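Side-chain contacts in alcohol dehydrogenase (PDB 2EIH), which is probably an oxidoreductase of the zinc-containing alcohol dehydrogenase family that uses a nicotinamide cofactor, and holds a zinc ion in the crystal: residues G167-V172 against R229-K234; E214-N217 against D222-K225. All coordinates share one frame; numbering follows the deposited sequence.

Contact 1 of 2, residues G167-V172 against R229-K234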
ATOM      1  N   GLY A 167      13.928   1.360  12.014  1.00 28.85           N
ATOM      2  CA  GLY A 167      13.888   2.687  12.597  1.00 28.44           C
ATOM      3  C   GLY A 167      12.698   2.839  13.528  1.00 29.61           C
ATOM      4  O   GLY A 167      12.616   3.783  14.316  1.00 29.92           O
ATOM      5  N   ASP A 168      11.765   1.900  13.426  1.00 29.58           N
ATOM      6  CA  ASP A 168      10.564   1.904  14.253  1.00 29.49           C
ATOM      7  C   ASP A 168      10.868   1.483  15.671  1.00 30.26           C
ATOM      8  O   ASP A 168      11.710   0.615  15.919  1.00 32.05           O
ATOM      9  CB  ASP A 168       9.522   0.907  13.748  1.00 26.71           C
ATOM     10  CG  ASP A 168       8.607   1.491  12.717  1.00 27.70           C
ATOM     11  OD1 ASP A 168       8.743   2.693  12.411  1.00 29.55           O
ATOM     12  OD2 ASP A 168       7.750   0.745  12.207  1.00 28.20           O
ATOM     13  N   ASP A 169      10.156   2.095  16.602  1.00 29.67           N
ATOM     14  CA  ASP A 169      10.269   1.725  17.995  1.00 29.18           C
ATOM     15  C   ASP A 169       9.035   0.875  18.239  1.00 27.91           C
ATOM     16  O   ASP A 169       7.910   1.377  18.248  1.00 27.60           O
ATOM     17  CB  ASP A 169      10.269   2.961  18.884  1.00 30.71           C
ATOM     18  CG  ASP A 169      11.657   3.513  19.080  1.00 34.30           C
ATOM     19  OD1 ASP A 169      11.872   4.714  18.815  1.00 33.76           O
ATOM     20  OD2 ASP A 169      12.544   2.732  19.510  1.00 36.05           O
ATOM     21  N   VAL A 170       9.249  -0.427  18.388  1.00 26.98           N
ATOM     22  CA  VAL A 170       8.154  -1.351  18.629  1.00 27.39           C
ATOM     23  C   VAL A 170       8.095  -1.715  20.115  1.00 27.77           C
ATOM     24  O   VAL A 170       9.119  -2.002  20.733  1.00 29.00           O
ATOM     25  CB  VAL A 170       8.327  -2.645  17.797  1.00 26.84           C
ATOM     26  CG1 VAL A 170       7.190  -3.613  18.095  1.00 27.19           C
ATOM     27  CG2 VAL A 170       8.350  -2.312  16.315  1.00 26.63           C
ATOM     28  N   LEU A 171       6.898  -1.673  20.687  1.00 26.61           N
ATOM     29  CA  LEU A 171       6.697  -2.029  22.088  1.00 26.74           C
ATOM     30  C   LEU A 171       5.912  -3.336  22.118  1.00 27.85           C
ATOM     31  O   LEU A 171       4.835  -3.433  21.521  1.00 27.74           O
ATOM     32  CB  LEU A 171       5.912  -0.933  22.823  1.00 25.72           C
ATOM     33  CG  LEU A 171       5.396  -1.210  24.250  1.00 27.69           C
ATOM     34  CD1 LEU A 171       6.557  -1.254  25.247  1.00 29.81           C
ATOM     35  CD2 LEU A 171       4.420  -0.115  24.653  1.00 26.38           C
ATOM     36  N   VAL A 172       6.468  -4.346  22.784  1.00 27.52           N
ATOM     37  CA  VAL A 172       5.806  -5.645  22.912  1.00 27.37           C
ATOM     38  C   VAL A 172       5.407  -5.824  24.388  1.00 28.73           C
ATOM     39  O   VAL A 172       6.245  -5.687  25.281  1.00 29.98           O
ATOM     40  CB  VAL A 172       6.748  -6.800  22.520  1.00 27.55           C
ATOM     41  CG1 VAL A 172       6.009  -8.128  22.623  1.00 24.71           C
ATOM     42  CG2 VAL A 172       7.269  -6.587  21.105  1.00 27.04           C
ATOM     43  N   ARG A 229      10.488   7.693  28.079  1.00 49.34           N
ATOM     44  CA  ARG A 229      11.874   8.080  28.354  1.00 47.13           C
ATOM     45  C   ARG A 229      12.853   7.295  27.482  1.00 45.80           C
ATOM     46  O   ARG A 229      13.890   7.815  27.067  1.00 44.66           O
ATOM     47  CB  ARG A 229      12.202   7.830  29.833  1.00 47.57           C
ATOM     48  CG  ARG A 229      13.545   8.392  30.299  1.00 48.30           C
ATOM     49  CD  ARG A 229      13.904   7.892  31.698  1.00 49.49           C
ATOM     50  NE  ARG A 229      14.516   6.562  31.666  1.00 48.67           N
ATOM     51  CZ  ARG A 229      15.688   6.305  31.092  1.00 50.17           C
ATOM     52  NH1 ARG A 229      16.372   7.287  30.507  1.00 50.37           N
ATOM     53  NH2 ARG A 229      16.176   5.072  31.097  1.00 48.74           N
ATOM     54  N   LEU A 230      12.502   6.042  27.210  1.00 44.91           N
ATOM     55  CA  LEU A 230      13.323   5.151  26.407  1.00 43.36           C
ATOM     56  C   LEU A 230      13.236   5.366  24.895  1.00 43.02           C
ATOM     57  O   LEU A 230      14.010   4.766  24.146  1.00 44.19           O
ATOM     58  CB  LEU A 230      12.982   3.700  26.750  1.00 43.63           C
ATOM     59  CG  LEU A 230      14.018   2.905  27.560  1.00 44.87           C
ATOM     60  CD1 LEU A 230      14.852   3.834  28.425  1.00 46.07           C
ATOM     61  CD2 LEU A 230      13.311   1.857  28.413  1.00 45.32           C
ATOM     62  N   THR A 231      12.313   6.216  24.445  1.00 40.35           N
ATOM     63  CA  THR A 231      12.166   6.504  23.019  1.00 38.56           C
ATOM     64  C   THR A 231      12.212   8.003  22.736  1.00 39.89           C
ATOM     65  O   THR A 231      11.350   8.538  22.035  1.00 40.88           O
ATOM     66  CB  THR A 231      10.835   5.965  22.457  1.00 36.28           C
ATOM     67  OG1 THR A 231       9.743   6.435  23.262  1.00 32.88           O
ATOM     68  CG2 THR A 231      10.847   4.449  22.425  1.00 35.44           C
ATOM     69  N   GLY A 232      13.214   8.676  23.289  1.00 40.39           N
ATOM     70  CA  GLY A 232      13.361  10.105  23.070  1.00 39.57           C
ATOM     71  C   GLY A 232      12.167  10.935  23.503  1.00 39.70           C
ATOM     72  O   GLY A 232      11.957  12.038  23.006  1.00 39.25           O
ATOM     73  N   GLY A 233      11.380  10.409  24.434  1.00 40.59           N
ATOM     74  CA  GLY A 233      10.215  11.135  24.906  1.00 40.99           C
ATOM     75  C   GLY A 233       9.016  11.064  23.975  1.00 42.50           C
ATOM     76  O   GLY A 233       7.890  11.349  24.393  1.00 42.93           O
ATOM     77  N   LYS A 234       9.232  10.660  22.724  1.00 42.93           N
ATOM     78  CA  LYS A 234       8.127  10.596  21.772  1.00 44.31           C
ATOM     79  C   LYS A 234       7.161   9.439  22.009  1.00 42.70           C
ATOM     80  O   LYS A 234       5.965   9.578  21.764  1.00 41.91           O
ATOM     81  CB  LYS A 234       8.650  10.534  20.329  1.00 45.53           C
ATOM     82  CG  LYS A 234       8.875   9.124  19.809  1.00 46.76           C
ATOM     83  CD  LYS A 234       9.287   9.128  18.343  1.00 47.33           C
ATOM     84  CE  LYS A 234       9.326   7.715  17.760  1.00 47.66           C
ATOM     85  NZ  LYS A 234      10.220   6.796  18.517  1.00 47.01           N
TER

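Contact 2 of 2, residues E214-N217 against D222-K225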
ATOM      1  N   GLU A 214      15.349  -2.953  24.751  1.00 37.13           N
ATOM      2  CA  GLU A 214      15.085  -2.265  25.999  1.00 38.05           C
ATOM      3  C   GLU A 214      14.019  -3.035  26.788  1.00 38.32           C
ATOM      4  O   GLU A 214      13.205  -3.755  26.210  1.00 38.56           O
ATOM      5  CB  GLU A 214      14.598  -0.847  25.680  1.00 40.03           C
ATOM      6  CG  GLU A 214      15.398   0.301  26.300  1.00 45.01           C
ATOM      7  CD  GLU A 214      16.901   0.182  26.116  1.00 46.44           C
ATOM      8  OE1 GLU A 214      17.510  -0.617  26.861  1.00 47.68           O
ATOM      9  OE2 GLU A 214      17.470   0.875  25.231  1.00 45.40           O
ATOM     10  N   THR A 215      14.021  -2.885  28.108  1.00 38.44           N
ATOM     11  CA  THR A 215      13.047  -3.576  28.942  1.00 40.01           C
ATOM     12  C   THR A 215      12.400  -2.654  29.964  1.00 39.91           C
ATOM     13  O   THR A 215      13.034  -1.735  30.473  1.00 40.26           O
ATOM     14  CB  THR A 215      13.696  -4.766  29.675  1.00 40.78           C
ATOM     15  OG1 THR A 215      14.934  -4.350  30.264  1.00 42.95           O
ATOM     16  CG2 THR A 215      13.959  -5.908  28.702  1.00 42.52           C
ATOM     17  N   VAL A 216      11.129  -2.903  30.252  1.00 40.77           N
ATOM     18  CA  VAL A 216      10.395  -2.104  31.223  1.00 41.99           C
ATOM     19  C   VAL A 216       9.523  -3.014  32.071  1.00 43.94           C
ATOM     20  O   VAL A 216       8.988  -4.005  31.583  1.00 43.91           O
ATOM     21  CB  VAL A 216       9.496  -1.061  30.538  1.00 41.42           C
ATOM     22  CG1 VAL A 216       8.643  -0.353  31.573  1.00 41.01           C
ATOM     23  CG2 VAL A 216      10.348  -0.056  29.777  1.00 40.40           C
ATOM     24  N   ASN A 217       9.382  -2.669  33.345  1.00 47.60           N
ATOM     25  CA  ASN A 217       8.581  -3.461  34.267  1.00 50.35           C
ATOM     26  C   ASN A 217       7.255  -2.756  34.525  1.00 52.60           C
ATOM     27  O   ASN A 217       7.228  -1.674  35.105  1.00 52.30           O
ATOM     28  CB  ASN A 217       9.332  -3.642  35.586  1.00 49.77           C
ATOM     29  CG  ASN A 217       8.657  -4.636  36.504  1.00 49.06           C
ATOM     30  OD1 ASN A 217       7.441  -4.622  36.662  1.00 47.59           O
ATOM     31  ND2 ASN A 217       9.448  -5.500  37.124  1.00 49.89           N
ATOM     32  N   ASP A 222       3.978   3.728  36.982  1.00 74.10           N
ATOM     33  CA  ASP A 222       4.448   4.717  36.013  1.00 71.70           C
ATOM     34  C   ASP A 222       5.347   4.136  34.929  1.00 69.02           C
ATOM     35  O   ASP A 222       6.204   4.839  34.393  1.00 68.75           O
ATOM     36  CB  ASP A 222       5.198   5.841  36.734  1.00 73.45           C
ATOM     37  CG  ASP A 222       4.268   6.782  37.479  1.00 75.76           C
ATOM     38  OD1 ASP A 222       3.469   7.475  36.811  1.00 76.88           O
ATOM     39  OD2 ASP A 222       4.334   6.828  38.731  1.00 75.64           O
ATOM     40  N   TRP A 223       5.151   2.863  34.599  1.00 65.42           N
ATOM     41  CA  TRP A 223       5.962   2.222  33.574  1.00 61.12           C
ATOM     42  C   TRP A 223       5.800   2.872  32.194  1.00 58.64           C
ATOM     43  O   TRP A 223       6.742   2.897  31.398  1.00 57.84           O
ATOM     44  CB  TRP A 223       5.655   0.722  33.498  1.00 59.61           C
ATOM     45  CG  TRP A 223       4.274   0.383  33.040  1.00 58.16           C
ATOM     46  CD1 TRP A 223       3.159   0.211  33.820  1.00 57.98           C
ATOM     47  CD2 TRP A 223       3.855   0.181  31.693  1.00 57.35           C
ATOM     48  NE1 TRP A 223       2.076  -0.089  33.037  1.00 56.45           N
ATOM     49  CE2 TRP A 223       2.473  -0.110  31.725  1.00 57.05           C
ATOM     50  CE3 TRP A 223       4.510   0.219  30.457  1.00 55.97           C
ATOM     51  CZ2 TRP A 223       1.734  -0.363  30.560  1.00 56.75           C
ATOM     52  CZ3 TRP A 223       3.778  -0.032  29.305  1.00 56.20           C
ATOM     53  CH2 TRP A 223       2.406  -0.316  29.364  1.00 55.77           C
ATOM     54  N   PRO A 224       4.606   3.415  31.892  1.00 56.56           N
ATOM     55  CA  PRO A 224       4.434   4.046  30.582  1.00 54.61           C
ATOM     56  C   PRO A 224       5.454   5.165  30.399  1.00 53.08           C
ATOM     57  O   PRO A 224       5.899   5.439  29.289  1.00 52.49           O
ATOM     58  CB  PRO A 224       3.002   4.577  30.643  1.00 54.58           C
ATOM     59  CG  PRO A 224       2.324   3.603  31.559  1.00 55.22           C
ATOM     60  CD  PRO A 224       3.344   3.446  32.651  1.00 55.90           C
ATOM     61  N   LYS A 225       5.821   5.793  31.511  1.00 52.47           N
ATOM     62  CA  LYS A 225       6.774   6.892  31.517  1.00 50.73           C
ATOM     63  C   LYS A 225       8.165   6.428  31.136  1.00 49.71           C
ATOM     64  O   LYS A 225       8.946   7.187  30.557  1.00 47.46           O
ATOM     65  CB  LYS A 225       6.815   7.541  32.898  1.00 53.08           C
ATOM     66  CG  LYS A 225       5.519   8.243  33.277  1.00 55.77           C
ATOM     67  CD  LYS A 225       5.541   8.734  34.718  1.00 57.64           C
ATOM     68  CE  LYS A 225       4.331   9.609  35.021  1.00 59.16           C
ATOM     69  NZ  LYS A 225       4.300  10.845  34.176  1.00 60.81           N
TER

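Contact 1 of 2, residues G167-V172 against R229-K234
Asp169, where strand 169-172 begins, faces Thr231, which follows helix 223-230, with their CA atoms 7.2 Å apart, and behind Thr231 the chain doubles round in a turn closed by Lys234 N bonding to Thr231 O (3.1 Å). This is the Rossmann domain: the strand is one of the middle strands of the six-stranded parallel sheet, and the helix leads into the next one, 236-241. Two side chains come to the Asp169 carboxylate in different ways. Thr231 lays its methyl above the carboxylate plane, CG2 standing almost straight over Asp169 CG at 3.6 Å and evenly 3.8 Å from OD1 and from OD2. Its chi1 of 52° turns CG2 onto the acid and sends OG1 back to the helix, where it is hydrogen-bonded to Val227 O. Lys234 arrives along a stretched chain that bends only at its last torsion (chi4 -56°). Its NZ makes a salt bridge of 2.7 Å with Asp169 OD1, reaching that oxygen from the side nearer CB, on the flank turned away from OD2, and has a long, weak ion pair with Asp237. The second oxygen, OD2, is taken by Arg193 NE, while another arm of the same guanidinium, NH2, bonds to Leu230 O and so ties Leu230, and with it the last turn of the helix, to this cluster. With an alanine here, Lys234 would probably keep only its weak pair with Asp237, Arg193 would lose the acid facing its NE, and the Thr231 methyl would face a gap. Asp169 is buried, yet each carboxylate oxygen has its own cationic partner; such a setting is likely to favour the ionised acid, with the exposed lysine closing the outer side of the charge cluster.

Contact 2 of 2, residues E214-N217 against D222-K225
Val216 and Trp223 meet through two torsions: CG1 of the valine lies anti to its backbone N (chi1 174°), reaching for the helix, while the indole of Trp223 is swung between its own N and carbonyl carbon (chi1 66°), leaving CB to face the strand. The two belong to a beta-alpha unit of the Rossmann fold, in which the outermost strand 214-217 passes through a short loop into helix 223-230. Val216 CG1 packs on Trp223 CB at 3.7 Å and lies 3.8 Å from Trp223 O, and the side chains cross at about a right angle. The indole itself leads off to Met173, Tyr218 and Tyr247, and Pro224 CD sits 3.2 Å above the plane of the ring, offset toward its rim. Val216 also touches Glu226, Val227 and Leu230, so its contacts are spaced along the inner side of the helix from its first turn to Leu230. The CB of Asn217 points away from the helix segment, and OD1 accepts a hydrogen bond from Thr219 N, an Asx turn that starts the loop. What Asn217 offers the tryptophan is its backbone: Asn217 O rests against Trp223 CB at 3.3 Å.

Contacts 1 and 2 take opposite ends of helix 223-230, their centres about 11 Å apart. At its start, contact 2 sets the helix on the outermost strand 214-217; at its end, contact 1 brings the chain back to strand 169-172, two places inward across the same parallel sheet. Leu230 bridges them, its CD2 lying 3.8 Å from Val216 CG2. Arg193, on the intervening strand 193-198, links the two as well, since besides its role in contact 1 it forms a long, weak ion pair with Glu214 in the 214-217 segment. Both contacts lie away from the zinc held by Cys93, Cys96, Cys99 and Cys107.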